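Local coordinates for CurK, CurL fusion protein (PDB 4MYZ), which joins the docking domains of CurK and CurL, whose association probably pairs successive modules of the curacin A polyketide synthase, at residues E19-I33 against A56-K70. Residues are numbered along the deposited sequence; the frame is centred on the assembly and turned at random.
Sequences EASVLQEIEALEKLI and ALQRALIALKDARSK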
ATOM      1  N   GLU B  19       6.161  -7.556  -6.462  1.00 23.20           N
ATOM      2  CA  GLU B  19       6.232  -7.766  -5.016  1.00 22.42           C
ATOM      3  C   GLU B  19       7.460  -7.095  -4.409  1.00 23.09           C
ATOM      4  O   GLU B  19       7.345  -6.419  -3.381  1.00 23.45           O
ATOM      5  CB  GLU B  19       6.194  -9.267  -4.688  1.00 22.75           C
ATOM      6  CG  GLU B  19       4.881  -9.938  -4.998  1.00 23.44           C
ATOM      7  CD  GLU B  19       4.889 -11.432  -4.865  1.00 26.73           C
ATOM      8  OE1 GLU B  19       5.885 -11.997  -4.366  1.00 29.83           O
ATOM      9  OE2 GLU B  19       3.892 -12.077  -5.274  1.00 28.55           O
ATOM     10  N   ALA B  20       8.625  -7.260  -5.020  1.00 24.44           N
ATOM     11  CA  ALA B  20       9.842  -6.640  -4.521  1.00 25.03           C
ATOM     12  C   ALA B  20       9.747  -5.126  -4.522  1.00 25.09           C
ATOM     13  O   ALA B  20      10.174  -4.475  -3.567  1.00 25.44           O
ATOM     14  CB  ALA B  20      11.031  -7.073  -5.329  1.00 26.57           C
ATOM     15  N   SER B  21       9.178  -4.568  -5.591  1.00 24.84           N
ATOM     16  CA  SER B  21       9.055  -3.131  -5.710  1.00 26.42           C
ATOM     17  C   SER B  21       8.093  -2.565  -4.650  1.00 24.85           C
ATOM     18  O   SER B  21       8.339  -1.491  -4.089  1.00 26.16           O
ATOM     19  CB  SER B  21       8.562  -2.755  -7.094  1.00 28.24           C
ATOM     20  OG  SER B  21       9.551  -3.031  -8.087  1.00 32.68           O
ATOM     21  N   VAL B  22       6.989  -3.267  -4.403  1.00 23.37           N
ATOM     22  CA  VAL B  22       6.068  -2.891  -3.347  1.00 22.93           C
ATOM     23  C   VAL B  22       6.807  -2.864  -2.001  1.00 22.63           C
ATOM     24  O   VAL B  22       6.664  -1.936  -1.210  1.00 23.76           O
ATOM     25  CB  VAL B  22       4.863  -3.839  -3.353  1.00 22.09           C
ATOM     26  CG1 VAL B  22       4.081  -3.774  -2.048  1.00 23.07           C
ATOM     27  CG2 VAL B  22       3.984  -3.498  -4.536  1.00 23.96           C
ATOM     28  N   LEU B  23       7.569  -3.904  -1.718  1.00 22.60           N
ATOM     29  CA  LEU B  23       8.284  -3.970  -0.442  1.00 23.08           C
ATOM     30  C   LEU B  23       9.290  -2.827  -0.290  1.00 24.25           C
ATOM     31  O   LEU B  23       9.424  -2.221   0.777  1.00 25.50           O
ATOM     32  CB  LEU B  23       8.956  -5.325  -0.251  1.00 24.03           C
ATOM     33  CG  LEU B  23       7.999  -6.484  -0.086  1.00 24.34           C
ATOM     34  CD1 LEU B  23       8.734  -7.814  -0.163  1.00 26.77           C
ATOM     35  CD2 LEU B  23       7.283  -6.416   1.249  1.00 26.53           C
ATOM     36  N   GLN B  24       9.993  -2.515  -1.373  1.00 25.72           N
ATOM     37  CA  GLN B  24      10.915  -1.386  -1.345  1.00 27.83           C
ATOM     38  C   GLN B  24      10.186  -0.073  -1.056  1.00 28.00           C
ATOM     39  O   GLN B  24      10.674   0.790  -0.318  1.00 28.32           O
ATOM     40  CB  GLN B  24      11.655  -1.273  -2.673  1.00 30.71           C
ATOM     41  CG  GLN B  24      12.662  -2.381  -2.975  1.00 35.60           C
ATOM     42  CD  GLN B  24      12.975  -2.433  -4.477  1.00 41.91           C
ATOM     43  OE1 GLN B  24      12.780  -1.453  -5.198  1.00 47.53           O
ATOM     44  NE2 GLN B  24      13.408  -3.587  -4.957  1.00 49.68           N
ATOM     45  N   GLU B  25       9.014   0.116  -1.647  1.00 26.57           N
ATOM     46  CA  GLU B  25       8.265   1.324  -1.367  1.00 28.43           C
ATOM     47  C   GLU B  25       7.772   1.372   0.070  1.00 27.04           C
ATOM     48  O   GLU B  25       7.784   2.440   0.676  1.00 28.54           O
ATOM     49  CB  GLU B  25       7.093   1.498  -2.322  1.00 30.90           C
ATOM     50  CG  GLU B  25       6.722   2.938  -2.554  1.00 36.12           C
ATOM     51  CD  GLU B  25       7.806   3.735  -3.290  1.00 38.17           C
ATOM     52  OE1 GLU B  25       7.867   4.936  -3.057  1.00 46.73           O
ATOM     53  OE2 GLU B  25       8.560   3.168  -4.119  1.00 41.96           O
ATOM     54  N   ILE B  26       7.366   0.221   0.616  1.00 25.55           N
ATOM     55  CA  ILE B  26       6.922   0.164   2.015  1.00 25.82           C
ATOM     56  C   ILE B  26       8.060   0.540   2.971  1.00 27.27           C
ATOM     57  O   ILE B  26       7.856   1.282   3.936  1.00 28.40           O
ATOM     58  CB  ILE B  26       6.351  -1.219   2.358  1.00 24.85           C
ATOM     59  CG1 ILE B  26       5.053  -1.465   1.586  1.00 24.34           C
ATOM     60  CG2 ILE B  26       6.097  -1.324   3.836  1.00 25.93           C
ATOM     61  CD1 ILE B  26       4.524  -2.860   1.681  1.00 24.51           C
ATOM     62  N   GLU B  27       9.255  -0.002   2.721  1.00 27.58           N
ATOM     63  CA  GLU B  27      10.435   0.376   3.520  1.00 30.55           C
ATOM     64  C   GLU B  27      10.649   1.896   3.514  1.00 30.60           C
ATOM     65  O   GLU B  27      10.889   2.512   4.567  1.00 32.81           O
ATOM     66  CB  GLU B  27      11.684  -0.316   2.975  1.00 31.14           C
ATOM     67  CG  GLU B  27      12.992   0.099   3.649  1.00 33.45           C
ATOM     68  CD  GLU B  27      13.086  -0.298   5.113  1.00 35.34           C
ATOM     69  OE1 GLU B  27      12.380  -1.240   5.537  1.00 35.91           O
ATOM     70  OE2 GLU B  27      13.854   0.369   5.846  1.00 41.91           O
ATOM     71  N   ALA B  28      10.567   2.528   2.340  1.00 29.85           N
ATOM     72  CA  ALA B  28      10.761   3.962   2.251  1.00 31.59           C
ATOM     73  C   ALA B  28       9.682   4.721   3.036  1.00 31.99           C
ATOM     74  O   ALA B  28       9.959   5.722   3.681  1.00 33.68           O
ATOM     75  CB  ALA B  28      10.752   4.385   0.800  1.00 31.90           C
ATOM     76  N   LEU B  29       8.448   4.262   2.926  1.00 31.37           N
ATOM     77  CA  LEU B  29       7.332   4.879   3.628  1.00 32.98           C
ATOM     78  C   LEU B  29       7.476   4.732   5.131  1.00 37.59           C
ATOM     79  O   LEU B  29       7.165   5.673   5.871  1.00 37.47           O
ATOM     80  CB  LEU B  29       6.036   4.253   3.129  1.00 33.07           C
ATOM     81  CG  LEU B  29       4.669   4.715   3.572  1.00 36.56           C
ATOM     82  CD1 LEU B  29       4.470   6.146   3.128  1.00 38.10           C
ATOM     83  CD2 LEU B  29       3.629   3.804   2.947  1.00 38.17           C
ATOM     84  N   GLU B  30       7.989   3.604   5.600  1.00 38.76           N
ATOM     85  CA  GLU B  30       8.206   3.400   7.038  1.00 44.27           C
ATOM     86  C   GLU B  30       9.282   4.311   7.594  1.00 46.37           C
ATOM     87  O   GLU B  30       9.219   4.732   8.758  1.00 48.24           O
ATOM     88  CB  GLU B  30       8.571   1.953   7.344  1.00 46.71           C
ATOM     89  CG  GLU B  30       7.377   1.023   7.322  1.00 47.44           C
ATOM     90  CD  GLU B  30       7.662  -0.328   7.958  1.00 49.31           C
ATOM     91  OE1 GLU B  30       8.751  -0.521   8.549  1.00 52.44           O
ATOM     92  OE2 GLU B  30       6.779  -1.205   7.869  1.00 50.87           O
ATOM     93  N   LYS B  31      10.289   4.595   6.782  1.00 47.80           N
ATOM     94  CA  LYS B  31      11.286   5.581   7.166  1.00 50.51           C
ATOM     95  C   LYS B  31      10.656   6.952   7.391  1.00 52.75           C
ATOM     96  O   LYS B  31      11.178   7.729   8.197  1.00 53.48           O
ATOM     97  CB  LYS B  31      12.416   5.671   6.134  1.00 53.05           C
ATOM     98  CG  LYS B  31      13.314   4.443   6.097  1.00 55.45           C
ATOM     99  CD  LYS B  31      14.759   4.790   5.762  1.00 60.40           C
ATOM    100  CE  LYS B  31      15.677   3.577   5.880  1.00 62.88           C
ATOM    101  NZ  LYS B  31      16.011   3.216   7.292  1.00 65.31           N
ATOM    102  N   LEU B  32       9.545   7.258   6.704  1.00 49.43           N
ATOM    103  CA  LEU B  32       8.851   8.543   6.890  1.00 49.31           C
ATOM    104  C   LEU B  32       7.883   8.575   8.067  1.00 52.45           C
ATOM    105  O   LEU B  32       7.937   9.496   8.879  1.00 56.19           O
ATOM    106  CB  LEU B  32       8.086   8.977   5.627  1.00 46.48           C
ATOM    107  CG  LEU B  32       8.944   9.209   4.386  1.00 44.95           C
ATOM    108  CD1 LEU B  32       8.063   9.499   3.181  1.00 43.56           C
ATOM    109  CD2 LEU B  32       9.909  10.364   4.624  1.00 45.81           C
ATOM    110  N   ILE B  33       6.989   7.595   8.135  1.00 51.04           N
ATOM    111  CA  ILE B  33       5.950   7.513   9.157  1.00 53.22           C
ATOM    112  C   ILE B  33       6.594   7.005  10.433  1.00 55.66           C
ATOM    113  O   ILE B  33       6.191   7.382  11.523  1.00 63.48           O
ATOM    114  CB  ILE B  33       4.825   6.506   8.780  1.00 53.99           C
ATOM    115  CG1 ILE B  33       4.174   6.868   7.442  1.00 52.77           C
ATOM    116  CG2 ILE B  33       3.767   6.448   9.885  1.00 57.23           C
ATOM    117  CD1 ILE B  33       3.013   5.978   7.059  1.00 52.17           C
ATOM    118  N   ALA B  56       3.642  -9.565   0.329  1.00 21.34           N
ATOM    119  CA  ALA B  56       3.727  -8.160  -0.064  1.00 21.55           C
ATOM    120  C   ALA B  56       2.364  -7.463  -0.050  1.00 21.44           C
ATOM    121  O   ALA B  56       2.263  -6.325   0.368  1.00 21.61           O
ATOM    122  CB  ALA B  56       4.370  -8.022  -1.441  1.00 23.05           C
ATOM    123  N   LEU B  57       1.318  -8.138  -0.506  1.00 21.74           N
ATOM    124  CA  LEU B  57       0.009  -7.509  -0.548  1.00 22.07           C
ATOM    125  C   LEU B  57      -0.522  -7.260   0.865  1.00 21.39           C
ATOM    126  O   LEU B  57      -1.157  -6.256   1.129  1.00 21.04           O
ATOM    127  CB  LEU B  57      -0.993  -8.348  -1.377  1.00 24.31           C
ATOM    128  CG  LEU B  57      -2.344  -7.660  -1.660  1.00 26.32           C
ATOM    129  CD1 LEU B  57      -2.192  -6.361  -2.397  1.00 27.12           C
ATOM    130  CD2 LEU B  57      -3.205  -8.682  -2.438  1.00 29.66           C
ATOM    131  N   GLN B  58      -0.276  -8.190   1.773  1.00 20.09           N
ATOM    132  CA  GLN B  58      -0.658  -7.996   3.181  1.00 20.23           C
ATOM    133  C   GLN B  58       0.095  -6.820   3.767  1.00 20.34           C
ATOM    134  O   GLN B  58      -0.495  -5.980   4.474  1.00 20.89           O
ATOM    135  CB  GLN B  58      -0.388  -9.258   3.997  1.00 21.12           C
ATOM    136  CG  GLN B  58      -1.424 -10.360   3.729  1.00 21.59           C
ATOM    137  CD  GLN B  58      -1.044 -11.702   4.323  1.00 23.16           C
ATOM    138  OE1 GLN B  58       0.111 -12.067   4.406  1.00 23.54           O
ATOM    139  NE2 GLN B  58      -2.076 -12.504   4.621  1.00 27.54           N
ATOM    140  N   ARG B  59       1.413  -6.781   3.543  1.00 20.44           N
ATOM    141  CA  ARG B  59       2.176  -5.637   4.022  1.00 20.73           C
ATOM    142  C   ARG B  59       1.704  -4.323   3.396  1.00 20.68           C
ATOM    143  O   ARG B  59       1.715  -3.277   4.044  1.00 21.09           O
ATOM    144  CB  ARG B  59       3.671  -5.825   3.821  1.00 21.94           C
ATOM    145  CG  ARG B  59       4.293  -6.943   4.612  1.00 22.93           C
ATOM    146  CD  ARG B  59       5.783  -6.705   4.684  1.00 24.28           C
ATOM    147  NE  ARG B  59       6.543  -7.731   5.390  1.00 26.05           N
ATOM    148  CZ  ARG B  59       6.737  -7.766   6.695  1.00 27.21           C
ATOM    149  NH1 ARG B  59       6.168  -6.882   7.496  1.00 29.79           N
ATOM    150  NH2 ARG B  59       7.535  -8.705   7.200  1.00 29.14           N
ATOM    151  N   ALA B  60       1.296  -4.377   2.133  1.00 20.16           N
ATOM    152  CA  ALA B  60       0.794  -3.182   1.444  1.00 20.67           C
ATOM    153  C   ALA B  60      -0.450  -2.678   2.114  1.00 21.01           C
ATOM    154  O   ALA B  60      -0.597  -1.467   2.253  1.00 21.93           O
ATOM    155  CB  ALA B  60       0.535  -3.437  -0.009  1.00 22.10           C
ATOM    156  N   LEU B  61      -1.368  -3.550   2.514  1.00 20.32           N
ATOM    157  CA  LEU B  61      -2.578  -3.094   3.195  1.00 21.18           C
ATOM    158  C   LEU B  61      -2.213  -2.345   4.476  1.00 21.02           C
ATOM    159  O   LEU B  61      -2.755  -1.295   4.767  1.00 21.97           O
ATOM    160  CB  LEU B  61      -3.499  -4.280   3.492  1.00 21.64           C
ATOM    161  CG  LEU B  61      -4.778  -3.926   4.249  1.00 22.94           C
ATOM    162  CD1 LEU B  61      -5.556  -2.847   3.532  1.00 23.93           C
ATOM    163  CD2 LEU B  61      -5.595  -5.186   4.490  1.00 24.74           C
ATOM    164  N   ILE B  62      -1.309  -2.940   5.258  1.00 21.42           N
ATOM    165  CA  ILE B  62      -0.901  -2.301   6.533  1.00 22.32           C
ATOM    166  C   ILE B  62      -0.283  -0.919   6.246  1.00 21.66           C
ATOM    167  O   ILE B  62      -0.622   0.066   6.915  1.00 22.91           O
ATOM    168  CB  ILE B  62       0.063  -3.216   7.298  1.00 23.15           C
ATOM    169  CG1 ILE B  62      -0.678  -4.460   7.784  1.00 24.41           C
ATOM    170  CG2 ILE B  62       0.709  -2.494   8.455  1.00 24.43           C
ATOM    171  CD1 ILE B  62       0.218  -5.571   8.250  1.00 26.24           C
ATOM    172  N   ALA B  63       0.585  -0.841   5.247  1.00 21.83           N
ATOM    173  CA  ALA B  63       1.287   0.396   4.938  1.00 22.49           C
ATOM    174  C   ALA B  63       0.326   1.453   4.415  1.00 22.19           C
ATOM    175  O   ALA B  63       0.484   2.646   4.751  1.00 23.09           O
ATOM    176  CB  ALA B  63       2.368   0.116   3.910  1.00 23.22           C
ATOM    177  N   LEU B  64      -0.635   1.058   3.589  1.00 21.84           N
ATOM    178  CA  LEU B  64      -1.634   1.999   3.063  1.00 22.30           C
ATOM    179  C   LEU B  64      -2.477   2.550   4.195  1.00 22.67           C
ATOM    180  O   LEU B  64      -2.798   3.763   4.227  1.00 23.24           O
ATOM    181  CB  LEU B  64      -2.505   1.340   1.969  1.00 23.03           C
ATOM    182  CG  LEU B  64      -1.769   1.044   0.668  1.00 24.27           C
ATOM    183  CD1 LEU B  64      -2.562   0.017  -0.128  1.00 25.28           C
ATOM    184  CD2 LEU B  64      -1.506   2.331  -0.102  1.00 26.47           C
ATOM    185  N   LYS B  65      -2.864   1.687   5.120  1.00 22.51           N
ATOM    186  CA  LYS B  65      -3.649   2.113   6.271  1.00 24.09           C
ATOM    187  C   LYS B  65      -2.854   3.095   7.119  1.00 24.16           C
ATOM    188  O   LYS B  65      -3.410   4.112   7.585  1.00 25.17           O
ATOM    189  CB  LYS B  65      -4.100   0.939   7.118  1.00 25.48           C
ATOM    190  CG  LYS B  65      -5.204   0.109   6.498  1.00 28.04           C
ATOM    191  CD  LYS B  65      -5.518  -1.087   7.390  1.00 32.33           C
ATOM    192  CE  LYS B  65      -6.401  -0.712   8.559  1.00 38.22           C
ATOM    193  NZ  LYS B  65      -7.826  -0.569   8.145  1.00 42.09           N
ATOM    194  N   ASP B  66      -1.583   2.799   7.347  1.00 24.02           N
ATOM    195  CA  ASP B  66      -0.719   3.697   8.123  1.00 25.66           C
ATOM    196  C   ASP B  66      -0.590   5.052   7.409  1.00 25.09           C
ATOM    197  O   ASP B  66      -0.661   6.118   8.048  1.00 25.90           O
ATOM    198  CB  ASP B  66       0.667   3.099   8.343  1.00 28.36           C
ATOM    199  CG  ASP B  66       0.673   1.924   9.326  1.00 32.88           C
ATOM    200  OD1 ASP B  66      -0.271   1.803  10.129  1.00 38.22           O
ATOM    201  OD2 ASP B  66       1.638   1.125   9.251  1.00 38.69           O
ATOM    202  N   ALA B  67      -0.361   5.045   6.105  1.00 24.00           N
ATOM    203  CA  ALA B  67      -0.234   6.299   5.341  1.00 24.05           C
ATOM    204  C   ALA B  67      -1.530   7.091   5.418  1.00 24.68           C
ATOM    205  O   ALA B  67      -1.495   8.302   5.609  1.00 25.55           O
ATOM    206  CB  ALA B  67       0.127   6.028   3.899  1.00 25.12           C
ATOM    207  N   ARG B  68      -2.665   6.428   5.256  1.00 24.28           N
ATOM    208  CA  ARG B  68      -3.974   7.121   5.309  1.00 26.41           C
ATOM    209  C   ARG B  68      -4.198   7.720   6.684  1.00 27.35           C
ATOM    210  O   ARG B  68      -4.630   8.882   6.797  1.00 26.72           O
ATOM    211  CB  ARG B  68      -5.119   6.146   4.965  1.00 27.97           C
ATOM    212  CG  ARG B  68      -6.524   6.787   5.078  1.00 31.86           C
ATOM    213  CD  ARG B  68      -7.606   5.726   5.058  1.00 35.86           C
ATOM    214  NE  ARG B  68      -8.933   6.270   5.342  1.00 43.25           N
ATOM    215  CZ  ARG B  68     -10.054   5.555   5.268  1.00 47.27           C
ATOM    216  NH1 ARG B  68     -11.224   6.138   5.522  1.00 51.65           N
ATOM    217  NH2 ARG B  68     -10.015   4.263   4.931  1.00 47.05           N
ATOM    218  N   SER B  69      -3.873   7.002   7.738  1.00 26.91           N
ATOM    219  CA  SER B  69      -4.084   7.495   9.089  1.00 29.92           C
ATOM    220  C   SER B  69      -3.279   8.750   9.328  1.00 28.99           C
ATOM    221  O   SER B  69      -3.787   9.715   9.922  1.00 30.02           O
ATOM    222  CB  SER B  69      -3.736   6.455  10.122  1.00 33.42           C
ATOM    223  OG  SER B  69      -4.664   5.387  10.054  1.00 39.18           O
ATOM    224  N   LYS B  70      -2.049   8.777   8.861  1.00 27.01           N
ATOM    225  CA  LYS B  70      -1.247   9.972   9.048  1.00 27.80           C
ATOM    226  C   LYS B  70      -1.755  11.131   8.171  1.00 27.02           C
ATOM    227  O   LYS B  70      -1.892  12.294   8.630  1.00 26.70           O
ATOM    228  CB  LYS B  70       0.209   9.697   8.747  1.00 29.27           C
ATOM    229  CG  LYS B  70       1.054  10.941   8.939  1.00 32.74           C
ATOM    230  CD  LYS B  70       2.511  10.635   9.134  1.00 36.45           C
ATOM    231  CE  LYS B  70       3.292  11.927   9.247  1.00 39.13           C
ATOM    232  NZ  LYS B  70       4.163  11.916  10.436  1.00 42.89           N
TER
HETATM  233  O   HOH W   1       5.272 -11.584  -1.250  1.00 33.18           O
HETATM  234  O   HOH W   2       7.083  11.079  10.552  1.00 58.51           O
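Ile-26 drives its side chain into a hole formed by Ala-56, Arg-59, Ala-60 and Ala-63, the knob-into-hole at the middle of the contact. With CG1 anti to its own carbonyl carbon (chi1 -67°), CD1 ends 3.6 Å from Ala-60 N, over the backbone, while CG1 lies 3.9 Å from Ala-63 CB. Cut back to an alanine, Ile-26 would probably leave this hole unfilled and the backbone at Arg-59 and Ala-60 without the methyl over it, though Val-22 and Leu-29 would still touch Ala-60 and Ala-63. Val-22 CG1 meets Ala-60 CB at 4.1 Å, and Leu-29 CD2 lies 4.0 Å from Ala-63 CB and also borders Ala-67. Ile-33 repeats the approach of Ile-26 two turns on, its CD1 3.6 Å from Ala-67 N and against Asp-66 CB. The row of alanines on 56-70 is consistent with segment axes 9.5 Å apart, crossing at 30°, in this class 2 docking domain complex, a parallel two-helix packing of the CurK part, 19-33, on the CurL part, 56-70, fused by engineering. Glu-25 forms a salt bridge with Arg-68 of the second subunit, and Leu-71 of that subunit packs on Leu-29. At the exposed margin, Leu-23 CD2 touches the aliphatic part of Arg-59, 3.8 Å from CD. One water accepts from Ala-56 N and donates weakly to Glu-19 OE1.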